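Local coordinates for protein (aminopeptidase) (Ochrobactrum anthropi, PDB 1B65) that acts as an L-aminopeptidase and D-Ala-esterase/amidase, a serine aminopeptidase built on a variant of the Ntn hydrolase fold, at residues T60-H65 and I293-A298; R11-G16 and P25-T30; V35-Q40 and G173-G178. One frame throughout, in Å; residues are numbered along the deposited sequence.

Contact 1 of 3, residues T60-H65 and I293-A298; sequences TAILPH and IAFSTA
The ring of Phe-295 stands over its own backbone, flanked by N and C (chi1 64°), which swings it towards Pro-64. CG of His-65 lies trans to C (chi1 -64°), and the imidazole reaches the backbone of Thr-297. These residues lie where the two beta-sheets of the Ntn-hydrolase-type core meet. Segment 60-65 runs off the end of strand 56-63 in the four-stranded sheet. Segment 293-298 runs off the end of strand 289-296 in the six-stranded sheet. The apolar part is small and buried. Pro-64 CG rests 3.7 Å from Phe-295 CE1, with the proline and the phenylalanine side chains crossing at about a right angle. Ile-62 CG2 comes to the edge of the same ring, near its plane, 4.5 Å from Phe-295 CZ. Val-74 and Ala-76 of strand 74-83 and Val-254 and Ala-256 of strand 251-257 also touch the Phe-295 side chain. Beyond the strand ends the contact turns polar, and two waters join the segments. Water 2 accepts from His-65 N at 2.8 Å and is hydrogen-bonded to Thr-297 OG1. It also lies above one face of the imidazole, towards the rim. Water 1 sits in the plane of that ring, at its edge, and bonds to His-65 NE2 at 2.8 Å. It also bonds to Ala-298 O at 3.0 Å. The turn after the strand is an ST turn, in which Ala-298 N donates to Ser-296 OG. The carbonyl of Thr-297 meets the imidazole edge near the ring plane, with Thr-297 O 3.3 Å from His-65 CE1.

Contact 2 of 3, residues R11-G16 and P25-T30; sequences RARDLG and PYNAIT
Arg-11 grips two successive carbonyls of segment 25-30. Its NH2 donates to Asn-27 O at 2.9 Å, with an N-H...O angle of 153°, and this oxygen lies in the guanidinium plane. NH1 donates to Tyr-26 O at 3.1 Å and makes a weak bond to Asn-27 O. Asn-27 O thus takes two N-H groups from one arginine, one of them weakly. A bend at chi3 (81°) turns the guanidinium towards these carbonyls. The third nitrogen, NE, forms a salt bridge with Glu-177 OE1, so each guanidinium nitrogen has an acceptor. At the other end of the residue, Asp-14 OD2 accepts from Arg-11 N at 2.6 Å through its anti lone pair.

The side chain of Asn-27 has its own partners: OD1 accepts from Ser-199 N and ND2 donates to Glu-334 OE2. That carboxylate oxygen also takes the salt bridge from Arg-13 NE, while Arg-13 NH2 donates to Thr-20 O and Gly-21 O. Glu-334 thus ties Arg-13 and Asn-27 together.

The 3-10 segment 13-15 sits beside helix 322-342, where Leu-15 packs on Ile-341. Segment 25-30 lies against strand 194-204 and, through Ile-29 and Thr-30, strand 36-43.

Contact 3 of 3, residues V35-Q40 and G173-G178; sequences VGVGFQ and GPVQEG
Segment 173-178 has no regular secondary structure and passes beside strand 36-43, the CA atoms of Val-37 and Val-175 being 7.1 Å apart, with no hydrogen bond between the two segments. The strand is an outermost strand, within this chain, of the four-stranded sheet in the Ntn-hydrolase-type fold. Val-37 and Phe-39 point from it towards the loop and carry the contact. Val-175 answers with one methyl. Its CG1 is anti to the backbone N (chi1 172°), which points it at the strand, where it meets both side chains. This methyl lies 4.1 Å from Val-37 CG1. It is also 3.8 Å from Phe-39 CZ, at the edge of the phenyl ring and near its plane. The valine side chain crosses each of the other two at about a right angle. Gln-176 meets the same end of the ring. Its CB is 3.8 Å from Phe-39 CE2, and its amide plane stands almost perpendicular to the ring, at 89°. The extended glutamine side chain runs on past the ring, with OE1 4.1 Å from Phe-39 CD2. The same side chains have further neighbours: Val-37 touches Ile-29, Phe-39 touches Thr-60 of strand 56-63, and Val-175 touches Thr-30. Glu-177 turns away from the strand. Its OE2 accepts from Thr-197 N of strand 194-204. The backbone carbonyl of Gln-176 is less well served. It is buried against the ring without a hydrogen-bonding partner, with Gln-176 O 3.4 Å from Phe-39 CZ.

In the fold
Along the chain, contact 2 closes first. Contacts 1 and 3 then cross, with segments in the order 35-40, 60-65, 173-178 and 293-298. Contacts 1 and 3 have centres 13 Å apart and share the four-stranded sheet. Strands 36-43 and 56-63 are antiparallel neighbours there, joined by probable hydrogen bonds from Ala-61 N to Gly-38 O and from Leu-63 N to Gly-36 O. Contact 1 connects this sheet to the six-stranded one. Contact 2 lies 13 Å from contact 3 and 19 Å from contact 1, centre to centre. Contacts 2 and 3 touch through a salt bridge and a probable hydrogen bond from Thr-30 OG1 to Gly-173 O. This ties the N-terminal region to the 173-178 loop, which packs on strand 36-43.

Contact 1 of 3, residues T60-H65 and I293-A298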
ATOM      1  N   THR A  60      26.753   3.249  -9.726  1.00 12.46           N
ATOM      2  CA  THR A  60      26.114   3.954 -10.840  1.00 13.03           C
ATOM      3  C   THR A  60      25.422   5.178 -10.258  1.00 12.80           C
ATOM      4  O   THR A  60      24.798   5.034  -9.194  1.00 13.03           O
ATOM      5  CB  THR A  60      25.088   3.009 -11.504  1.00 12.01           C
ATOM      6  OG1 THR A  60      25.834   1.963 -12.152  1.00 12.87           O
ATOM      7  CG2 THR A  60      24.291   3.732 -12.577  1.00 11.13           C
ATOM      8  N   ALA A  61      25.519   6.350 -10.857  1.00 11.41           N
ATOM      9  CA  ALA A  61      24.786   7.511 -10.326  1.00 12.77           C
ATOM     10  C   ALA A  61      23.976   8.141 -11.450  1.00 13.51           C
ATOM     11  O   ALA A  61      24.455   8.264 -12.570  1.00 13.14           O
ATOM     12  CB  ALA A  61      25.808   8.527  -9.804  1.00 13.03           C
ATOM     13  N   ILE A  62      22.703   8.395 -11.212  1.00 11.34           N
ATOM     14  CA  ILE A  62      21.855   9.041 -12.225  1.00 12.00           C
ATOM     15  C   ILE A  62      21.407  10.364 -11.603  1.00 13.28           C
ATOM     16  O   ILE A  62      20.698  10.347 -10.584  1.00 14.37           O
ATOM     17  CB  ILE A  62      20.638   8.124 -12.487  1.00 11.72           C
ATOM     18  CG1 ILE A  62      21.130   6.759 -13.005  1.00 14.54           C
ATOM     19  CG2 ILE A  62      19.718   8.806 -13.509  1.00 12.96           C
ATOM     20  CD1 ILE A  62      20.204   5.627 -12.638  1.00 16.49           C
ATOM     21  N   LEU A  63      21.705  11.492 -12.204  1.00 12.61           N
ATOM     22  CA  LEU A  63      21.316  12.772 -11.584  1.00 12.91           C
ATOM     23  C   LEU A  63      20.423  13.581 -12.500  1.00 14.13           C
ATOM     24  O   LEU A  63      20.861  13.976 -13.581  1.00 13.63           O
ATOM     25  CB  LEU A  63      22.596  13.582 -11.391  1.00 15.12           C
ATOM     26  CG  LEU A  63      22.868  14.513 -10.241  1.00 21.12           C
ATOM     27  CD1 LEU A  63      23.704  15.740 -10.649  1.00 20.85           C
ATOM     28  CD2 LEU A  63      21.692  14.868  -9.346  1.00 20.04           C
ATOM     29  N   PRO A  64      19.200  13.830 -12.091  1.00 15.25           N
ATOM     30  CA  PRO A  64      18.268  14.661 -12.866  1.00 15.27           C
ATOM     31  C   PRO A  64      18.643  16.134 -12.736  1.00 13.63           C
ATOM     32  O   PRO A  64      19.275  16.517 -11.744  1.00 13.58           O
ATOM     33  CB  PRO A  64      16.929  14.409 -12.205  1.00 16.54           C
ATOM     34  CG  PRO A  64      17.115  13.284 -11.240  1.00 18.47           C
ATOM     35  CD  PRO A  64      18.581  13.290 -10.840  1.00 14.79           C
ATOM     36  N   HIS A  65      18.330  16.989 -13.701  1.00 13.19           N
ATOM     37  CA  HIS A  65      18.605  18.420 -13.675  1.00 13.48           C
ATOM     38  C   HIS A  65      20.038  18.681 -13.259  1.00 12.80           C
ATOM     39  O   HIS A  65      20.341  19.492 -12.381  1.00 11.60           O
ATOM     40  CB  HIS A  65      17.641  19.120 -12.700  1.00 15.10           C
ATOM     41  CG  HIS A  65      16.213  19.016 -13.140  1.00 15.57           C
ATOM     42  ND1 HIS A  65      15.771  19.472 -14.367  1.00 17.80           N
ATOM     43  CD2 HIS A  65      15.124  18.541 -12.475  1.00 16.44           C
ATOM     44  CE1 HIS A  65      14.457  19.274 -14.439  1.00 18.59           C
ATOM     45  NE2 HIS A  65      14.058  18.708 -13.330  1.00 15.25           N
ATOM     46  N   ILE A 293      11.654   2.406 -10.064  1.00 10.73           N
ATOM     47  CA  ILE A 293      11.347   3.790  -9.676  1.00 11.10           C
ATOM     48  C   ILE A 293      11.152   4.566 -10.970  1.00 11.86           C
ATOM     49  O   ILE A 293      11.898   4.296 -11.914  1.00 11.69           O
ATOM     50  CB  ILE A 293      12.433   4.392  -8.779  1.00 10.98           C
ATOM     51  CG1 ILE A 293      12.051   5.836  -8.442  1.00 12.86           C
ATOM     52  CG2 ILE A 293      13.832   4.246  -9.385  1.00 13.08           C
ATOM     53  CD1 ILE A 293      13.009   6.418  -7.373  1.00 13.35           C
ATOM     54  N   ALA A 294      10.167   5.432 -11.014  1.00 10.45           N
ATOM     55  CA  ALA A 294       9.950   6.220 -12.249  1.00 10.74           C
ATOM     56  C   ALA A 294       9.914   7.694 -11.817  1.00 11.48           C
ATOM     57  O   ALA A 294       9.330   7.966 -10.771  1.00 12.04           O
ATOM     58  CB  ALA A 294       8.615   5.837 -12.856  1.00 11.36           C
ATOM     59  N   PHE A 295      10.531   8.621 -12.527  1.00  9.68           N
ATOM     60  CA  PHE A 295      10.452  10.035 -12.147  1.00  9.60           C
ATOM     61  C   PHE A 295      10.256  10.882 -13.402  1.00 10.45           C
ATOM     62  O   PHE A 295      10.547  10.444 -14.532  1.00 10.49           O
ATOM     63  CB  PHE A 295      11.659  10.478 -11.358  1.00  9.84           C
ATOM     64  CG  PHE A 295      12.996  10.449 -12.070  1.00 12.26           C
ATOM     65  CD1 PHE A 295      13.472  11.527 -12.792  1.00 14.03           C
ATOM     66  CD2 PHE A 295      13.780   9.317 -11.960  1.00 12.67           C
ATOM     67  CE1 PHE A 295      14.709  11.475 -13.405  1.00 15.20           C
ATOM     68  CE2 PHE A 295      15.025   9.248 -12.556  1.00 14.71           C
ATOM     69  CZ  PHE A 295      15.499  10.331 -13.277  1.00 13.85           C
ATOM     70  N   SER A 296       9.721  12.078 -13.196  1.00 11.07           N
ATOM     71  CA  SER A 296       9.546  13.003 -14.326  1.00 12.33           C
ATOM     72  C   SER A 296      10.414  14.236 -14.063  1.00 12.85           C
ATOM     73  O   SER A 296      10.602  14.662 -12.922  1.00 11.60           O
ATOM     74  CB  SER A 296       8.055  13.394 -14.375  1.00 14.76           C
ATOM     75  OG  SER A 296       7.892  14.551 -15.209  1.00 15.46           O
ATOM     76  N   THR A 297      10.924  14.814 -15.136  1.00 10.08           N
ATOM     77  CA  THR A 297      11.795  16.010 -15.040  1.00 12.55           C
ATOM     78  C   THR A 297      10.941  17.218 -15.394  1.00 12.52           C
ATOM     79  O   THR A 297      11.480  18.315 -15.442  1.00 12.74           O
ATOM     80  CB  THR A 297      12.718  15.422 -16.133  1.00 16.12           C
ATOM     81  OG1 THR A 297      13.977  14.896 -15.721  1.00 20.79           O
ATOM     82  CG2 THR A 297      12.418  15.903 -17.468  1.00  9.99           C
ATOM     83  N   ALA A 298       9.635  17.037 -15.637  1.00 11.23           N
ATOM     84  CA  ALA A 298       8.741  18.185 -15.867  1.00 11.57           C
ATOM     85  C   ALA A 298       8.451  18.939 -14.577  1.00 13.57           C
ATOM     86  O   ALA A 298       8.828  18.512 -13.478  1.00 12.61           O
ATOM     87  CB  ALA A 298       7.428  17.692 -16.498  1.00 11.83           C
TER
HETATM   88  O   HOH W   1      11.486  18.500 -12.124  1.00 15.55           O
HETATM   89  O   HOH W   2      16.590  16.791 -15.826  1.00 15.88           O

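Contact 2 of 3, residues R11-G16 and P25-T30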
ATOM      1  N   ARG A  11      25.273  -2.826 -30.161  1.00 18.82           N
ATOM      2  CA  ARG A  11      24.250  -2.961 -29.102  1.00 17.56           C
ATOM      3  C   ARG A  11      23.228  -3.930 -29.654  1.00 16.63           C
ATOM      4  O   ARG A  11      23.405  -4.407 -30.804  1.00 16.72           O
ATOM      5  CB  ARG A  11      23.664  -1.586 -28.759  1.00 15.01           C
ATOM      6  CG  ARG A  11      24.720  -0.646 -28.174  1.00 13.77           C
ATOM      7  CD  ARG A  11      24.088   0.740 -27.960  1.00 13.84           C
ATOM      8  NE  ARG A  11      23.313   0.714 -26.695  1.00 13.12           N
ATOM      9  CZ  ARG A  11      22.522   1.772 -26.387  1.00 13.98           C
ATOM     10  NH1 ARG A  11      22.436   2.788 -27.220  1.00 13.14           N
ATOM     11  NH2 ARG A  11      21.863   1.742 -25.242  1.00 12.67           N
ATOM     12  N   ALA A  12      22.126  -4.249 -28.960  1.00 15.87           N
ATOM     13  CA  ALA A  12      21.216  -5.264 -29.455  1.00 17.74           C
ATOM     14  C   ALA A  12      20.676  -4.928 -30.837  1.00 17.87           C
ATOM     15  O   ALA A  12      20.590  -5.830 -31.661  1.00 18.43           O
ATOM     16  CB  ALA A  12      20.016  -5.530 -28.545  1.00 18.43           C
ATOM     17  N   ARG A  13      20.277  -3.674 -31.105  1.00 16.85           N
ATOM     18  CA  ARG A  13      19.724  -3.359 -32.420  1.00 18.60           C
ATOM     19  C   ARG A  13      20.751  -3.637 -33.515  1.00 19.99           C
ATOM     20  O   ARG A  13      20.366  -3.998 -34.626  1.00 19.64           O
ATOM     21  CB  ARG A  13      19.295  -1.895 -32.558  1.00 18.07           C
ATOM     22  CG  ARG A  13      17.998  -1.663 -31.787  1.00 18.41           C
ATOM     23  CD  ARG A  13      17.631  -0.161 -31.853  1.00 19.93           C
ATOM     24  NE  ARG A  13      16.488   0.029 -30.954  1.00 18.40           N
ATOM     25  CZ  ARG A  13      15.293   0.401 -31.337  1.00 19.29           C
ATOM     26  NH1 ARG A  13      15.073   0.680 -32.623  1.00 21.19           N
ATOM     27  NH2 ARG A  13      14.337   0.545 -30.435  1.00 18.45           N
ATOM     28  N   ASP A  14      22.021  -3.411 -33.249  1.00 20.92           N
ATOM     29  CA  ASP A  14      23.084  -3.659 -34.214  1.00 22.14           C
ATOM     30  C   ASP A  14      23.195  -5.105 -34.646  1.00 24.04           C
ATOM     31  O   ASP A  14      23.716  -5.375 -35.740  1.00 24.26           O
ATOM     32  CB  ASP A  14      24.416  -3.234 -33.574  1.00 23.92           C
ATOM     33  CG  ASP A  14      24.404  -1.740 -33.307  1.00 25.70           C
ATOM     34  OD1 ASP A  14      24.067  -1.014 -34.268  1.00 28.59           O
ATOM     35  OD2 ASP A  14      24.705  -1.296 -32.186  1.00 24.56           O
ATOM     36  N   LEU A  15      22.769  -6.061 -33.828  1.00 22.89           N
ATOM     37  CA  LEU A  15      22.831  -7.481 -34.140  1.00 24.49           C
ATOM     38  C   LEU A  15      21.620  -7.980 -34.903  1.00 24.44           C
ATOM     39  O   LEU A  15      21.499  -9.190 -35.186  1.00 24.11           O
ATOM     40  CB  LEU A  15      22.969  -8.301 -32.849  1.00 25.28           C
ATOM     41  CG  LEU A  15      24.203  -8.028 -31.981  1.00 26.45           C
ATOM     42  CD1 LEU A  15      24.193  -8.997 -30.796  1.00 26.78           C
ATOM     43  CD2 LEU A  15      25.474  -8.173 -32.787  1.00 26.90           C
ATOM     44  N   GLY A  16      20.685  -7.078 -35.198  1.00 22.36           N
ATOM     45  CA  GLY A  16      19.482  -7.478 -35.913  1.00 24.11           C
ATOM     46  C   GLY A  16      18.330  -7.895 -35.010  1.00 24.42           C
ATOM     47  O   GLY A  16      17.358  -8.444 -35.539  1.00 24.33           O
ATOM     48  N   PRO A  25      18.205  10.190 -29.246  1.00 12.67           N
ATOM     49  CA  PRO A  25      19.464  10.251 -29.968  1.00 12.75           C
ATOM     50  C   PRO A  25      20.480   9.213 -29.605  1.00 13.10           C
ATOM     51  O   PRO A  25      21.131   8.623 -30.484  1.00 15.50           O
ATOM     52  CB  PRO A  25      19.975  11.660 -29.685  1.00 12.37           C
ATOM     53  CG  PRO A  25      18.732  12.456 -29.468  1.00 12.93           C
ATOM     54  CD  PRO A  25      17.749  11.532 -28.772  1.00 12.76           C
ATOM     55  N   TYR A  26      20.640   8.915 -28.298  1.00 10.47           N
ATOM     56  CA  TYR A  26      21.634   7.958 -27.859  1.00 12.74           C
ATOM     57  C   TYR A  26      21.015   6.623 -27.472  1.00 12.66           C
ATOM     58  O   TYR A  26      21.761   5.758 -27.029  1.00 13.97           O
ATOM     59  CB  TYR A  26      22.438   8.517 -26.643  1.00 13.80           C
ATOM     60  CG  TYR A  26      23.246   9.724 -27.088  1.00 19.03           C
ATOM     61  CD1 TYR A  26      24.323   9.538 -27.962  1.00 21.17           C
ATOM     62  CD2 TYR A  26      22.912  11.016 -26.711  1.00 19.01           C
ATOM     63  CE1 TYR A  26      25.070  10.621 -28.394  1.00 22.44           C
ATOM     64  CE2 TYR A  26      23.671  12.103 -27.129  1.00 21.78           C
ATOM     65  CZ  TYR A  26      24.726  11.892 -27.986  1.00 22.44           C
ATOM     66  OH  TYR A  26      25.503  12.954 -28.440  1.00 25.62           O
ATOM     67  N   ASN A  27      19.692   6.502 -27.538  1.00 12.23           N
ATOM     68  CA  ASN A  27      18.998   5.284 -27.131  1.00 12.17           C
ATOM     69  C   ASN A  27      19.436   4.939 -25.691  1.00 11.99           C
ATOM     70  O   ASN A  27      19.922   3.853 -25.365  1.00 12.77           O
ATOM     71  CB  ASN A  27      19.223   4.082 -28.055  1.00 11.68           C
ATOM     72  CG  ASN A  27      18.327   2.899 -27.684  1.00 12.02           C
ATOM     73  OD1 ASN A  27      17.290   3.002 -27.028  1.00 12.48           O
ATOM     74  ND2 ASN A  27      18.692   1.722 -28.176  1.00 12.37           N
ATOM     75  N   ALA A  28      19.287   5.966 -24.845  1.00 11.72           N
ATOM     76  CA  ALA A  28      19.717   5.837 -23.453  1.00 12.36           C
ATOM     77  C   ALA A  28      18.950   6.762 -22.539  1.00 11.33           C
ATOM     78  O   ALA A  28      18.349   7.723 -23.006  1.00 11.30           O
ATOM     79  CB  ALA A  28      21.195   6.241 -23.307  1.00 12.55           C
ATOM     80  N   ILE A  29      19.105   6.526 -21.211  1.00 11.61           N
ATOM     81  CA  ILE A  29      18.367   7.388 -20.272  1.00 11.96           C
ATOM     82  C   ILE A  29      18.770   8.845 -20.296  1.00 11.05           C
ATOM     83  O   ILE A  29      17.989   9.764 -19.983  1.00 12.10           O
ATOM     84  CB  ILE A  29      18.482   6.759 -18.848  1.00 11.00           C
ATOM     85  CG1 ILE A  29      17.425   7.456 -17.966  1.00 11.92           C
ATOM     86  CG2 ILE A  29      19.883   6.948 -18.301  1.00 12.77           C
ATOM     87  CD1 ILE A  29      17.174   6.753 -16.629  1.00 14.52           C
ATOM     88  N   THR A  30      19.969   9.179 -20.793  1.00 11.24           N
ATOM     89  CA  THR A  30      20.396  10.569 -20.975  1.00 11.38           C
ATOM     90  C   THR A  30      19.667  11.257 -22.122  1.00  9.38           C
ATOM     91  O   THR A  30      19.815  12.470 -22.252  1.00 12.50           O
ATOM     92  CB  THR A  30      21.913  10.638 -21.258  1.00 12.87           C
ATOM     93  OG1 THR A  30      22.150   9.738 -22.341  1.00 13.79           O
ATOM     94  CG2 THR A  30      22.668  10.218 -20.000  1.00 12.98           C
TER

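Contact 3 of 3, residues V35-Q40 and G173-G178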
ATOM      1  N   VAL A  35      19.229  14.794 -17.616  1.00 12.74           N
ATOM      2  CA  VAL A  35      19.591  13.645 -16.777  1.00 12.43           C
ATOM      3  C   VAL A  35      20.998  13.184 -17.126  1.00 12.68           C
ATOM      4  O   VAL A  35      21.246  12.911 -18.306  1.00 13.78           O
ATOM      5  CB  VAL A  35      18.606  12.478 -16.996  1.00 12.36           C
ATOM      6  CG1 VAL A  35      19.115  11.216 -16.278  1.00 15.51           C
ATOM      7  CG2 VAL A  35      17.239  12.922 -16.460  1.00 15.08           C
ATOM      8  N   GLY A  36      21.850  13.051 -16.140  1.00 12.64           N
ATOM      9  CA  GLY A  36      23.243  12.596 -16.473  1.00 12.44           C
ATOM     10  C   GLY A  36      23.489  11.262 -15.770  1.00 12.85           C
ATOM     11  O   GLY A  36      22.847  10.926 -14.757  1.00 13.47           O
ATOM     12  N   VAL A  37      24.427  10.463 -16.279  1.00 10.49           N
ATOM     13  CA  VAL A  37      24.764   9.174 -15.672  1.00 11.92           C
ATOM     14  C   VAL A  37      26.277   9.148 -15.453  1.00 11.50           C
ATOM     15  O   VAL A  37      26.999   9.592 -16.361  1.00 12.40           O
ATOM     16  CB  VAL A  37      24.384   8.005 -16.608  1.00 13.62           C
ATOM     17  CG1 VAL A  37      24.835   6.652 -16.096  1.00 15.77           C
ATOM     18  CG2 VAL A  37      22.860   7.989 -16.835  1.00 14.36           C
ATOM     19  N   GLY A  38      26.702   8.701 -14.278  1.00 10.63           N
ATOM     20  CA  GLY A  38      28.139   8.578 -14.038  1.00 13.02           C
ATOM     21  C   GLY A  38      28.427   7.206 -13.421  1.00 14.63           C
ATOM     22  O   GLY A  38      27.549   6.623 -12.765  1.00 13.96           O
ATOM     23  N   PHE A  39      29.638   6.699 -13.690  1.00 12.75           N
ATOM     24  CA  PHE A  39      29.976   5.380 -13.175  1.00 12.88           C
ATOM     25  C   PHE A  39      31.357   5.355 -12.504  1.00 14.89           C
ATOM     26  O   PHE A  39      32.250   6.133 -12.891  1.00 14.54           O
ATOM     27  CB  PHE A  39      30.105   4.348 -14.306  1.00 14.15           C
ATOM     28  CG  PHE A  39      28.882   4.067 -15.131  1.00 15.16           C
ATOM     29  CD1 PHE A  39      27.777   3.403 -14.603  1.00 15.96           C
ATOM     30  CD2 PHE A  39      28.822   4.502 -16.433  1.00 15.04           C
ATOM     31  CE1 PHE A  39      26.680   3.138 -15.395  1.00 15.62           C
ATOM     32  CE2 PHE A  39      27.733   4.261 -17.228  1.00 16.27           C
ATOM     33  CZ  PHE A  39      26.636   3.582 -16.715  1.00 15.88           C
ATOM     34  N   GLN A  40      31.480   4.447 -11.543  1.00 13.46           N
ATOM     35  CA  GLN A  40      32.786   4.117 -10.972  1.00 14.96           C
ATOM     36  C   GLN A  40      32.869   2.595 -11.099  1.00 13.85           C
ATOM     37  O   GLN A  40      31.937   1.916 -10.625  1.00 13.59           O
ATOM     38  CB  GLN A  40      33.046   4.633  -9.570  1.00 15.24           C
ATOM     39  CG  GLN A  40      34.226   3.934  -8.887  1.00 17.55           C
ATOM     40  CD  GLN A  40      35.540   4.410  -9.469  1.00 20.94           C
ATOM     41  OE1 GLN A  40      35.658   4.792 -10.632  1.00 22.88           O
ATOM     42  NE2 GLN A  40      36.581   4.368  -8.639  1.00 21.65           N
ATOM     43  N   GLY A 173      24.995  12.545 -22.980  1.00 17.03           N
ATOM     44  CA  GLY A 173      25.604  11.753 -24.049  1.00 18.15           C
ATOM     45  C   GLY A 173      25.482  10.239 -23.844  1.00 18.45           C
ATOM     46  O   GLY A 173      24.693   9.694 -23.079  1.00 15.58           O
ATOM     47  N   PRO A 174      26.270   9.498 -24.625  1.00 18.18           N
ATOM     48  CA  PRO A 174      26.210   8.059 -24.665  1.00 17.65           C
ATOM     49  C   PRO A 174      26.537   7.462 -23.301  1.00 17.25           C
ATOM     50  O   PRO A 174      27.371   7.992 -22.572  1.00 14.50           O
ATOM     51  CB  PRO A 174      27.313   7.627 -25.631  1.00 20.43           C
ATOM     52  CG  PRO A 174      27.688   8.832 -26.390  1.00 20.11           C
ATOM     53  CD  PRO A 174      27.242  10.043 -25.614  1.00 19.61           C
ATOM     54  N   VAL A 175      25.847   6.358 -23.029  1.00 15.98           N
ATOM     55  CA  VAL A 175      26.049   5.707 -21.721  1.00 14.74           C
ATOM     56  C   VAL A 175      26.707   4.356 -21.928  1.00 15.07           C
ATOM     57  O   VAL A 175      26.214   3.552 -22.717  1.00 15.27           O
ATOM     58  CB  VAL A 175      24.690   5.557 -21.031  1.00 15.18           C
ATOM     59  CG1 VAL A 175      24.708   4.726 -19.753  1.00 15.55           C
ATOM     60  CG2 VAL A 175      24.118   6.951 -20.730  1.00 15.79           C
ATOM     61  N   GLN A 176      27.739   4.103 -21.153  1.00 15.59           N
ATOM     62  CA  GLN A 176      28.423   2.818 -21.149  1.00 17.05           C
ATOM     63  C   GLN A 176      27.505   1.727 -20.635  1.00 15.48           C
ATOM     64  O   GLN A 176      26.674   1.994 -19.777  1.00 13.61           O
ATOM     65  CB  GLN A 176      29.650   2.922 -20.211  1.00 19.56           C
ATOM     66  CG  GLN A 176      30.507   1.668 -20.259  1.00 23.52           C
ATOM     67  CD  GLN A 176      31.718   1.746 -19.344  1.00 25.47           C
ATOM     68  OE1 GLN A 176      31.863   2.694 -18.571  1.00 28.30           O
ATOM     69  NE2 GLN A 176      32.579   0.746 -19.426  1.00 25.08           N
ATOM     70  N   GLU A 177      27.602   0.512 -21.187  1.00 14.23           N
ATOM     71  CA  GLU A 177      26.763  -0.592 -20.749  1.00 13.89           C
ATOM     72  C   GLU A 177      27.590  -1.833 -20.429  1.00 14.11           C
ATOM     73  O   GLU A 177      28.780  -1.958 -20.793  1.00 13.53           O
ATOM     74  CB  GLU A 177      25.715  -1.022 -21.802  1.00 13.35           C
ATOM     75  CG  GLU A 177      24.740   0.128 -22.109  1.00 12.40           C
ATOM     76  CD  GLU A 177      23.838  -0.247 -23.266  1.00 13.62           C
ATOM     77  OE1 GLU A 177      24.390  -0.539 -24.365  1.00 14.16           O
ATOM     78  OE2 GLU A 177      22.616  -0.305 -23.148  1.00 13.65           O
ATOM     79  N   GLY A 178      26.946  -2.777 -19.747  1.00 12.20           N
ATOM     80  CA  GLY A 178      27.650  -4.070 -19.544  1.00 12.61           C
ATOM     81  C   GLY A 178      28.278  -4.114 -18.156  1.00 14.05           C
ATOM     82  O   GLY A 178      27.642  -3.787 -17.146  1.00 12.44           O
TER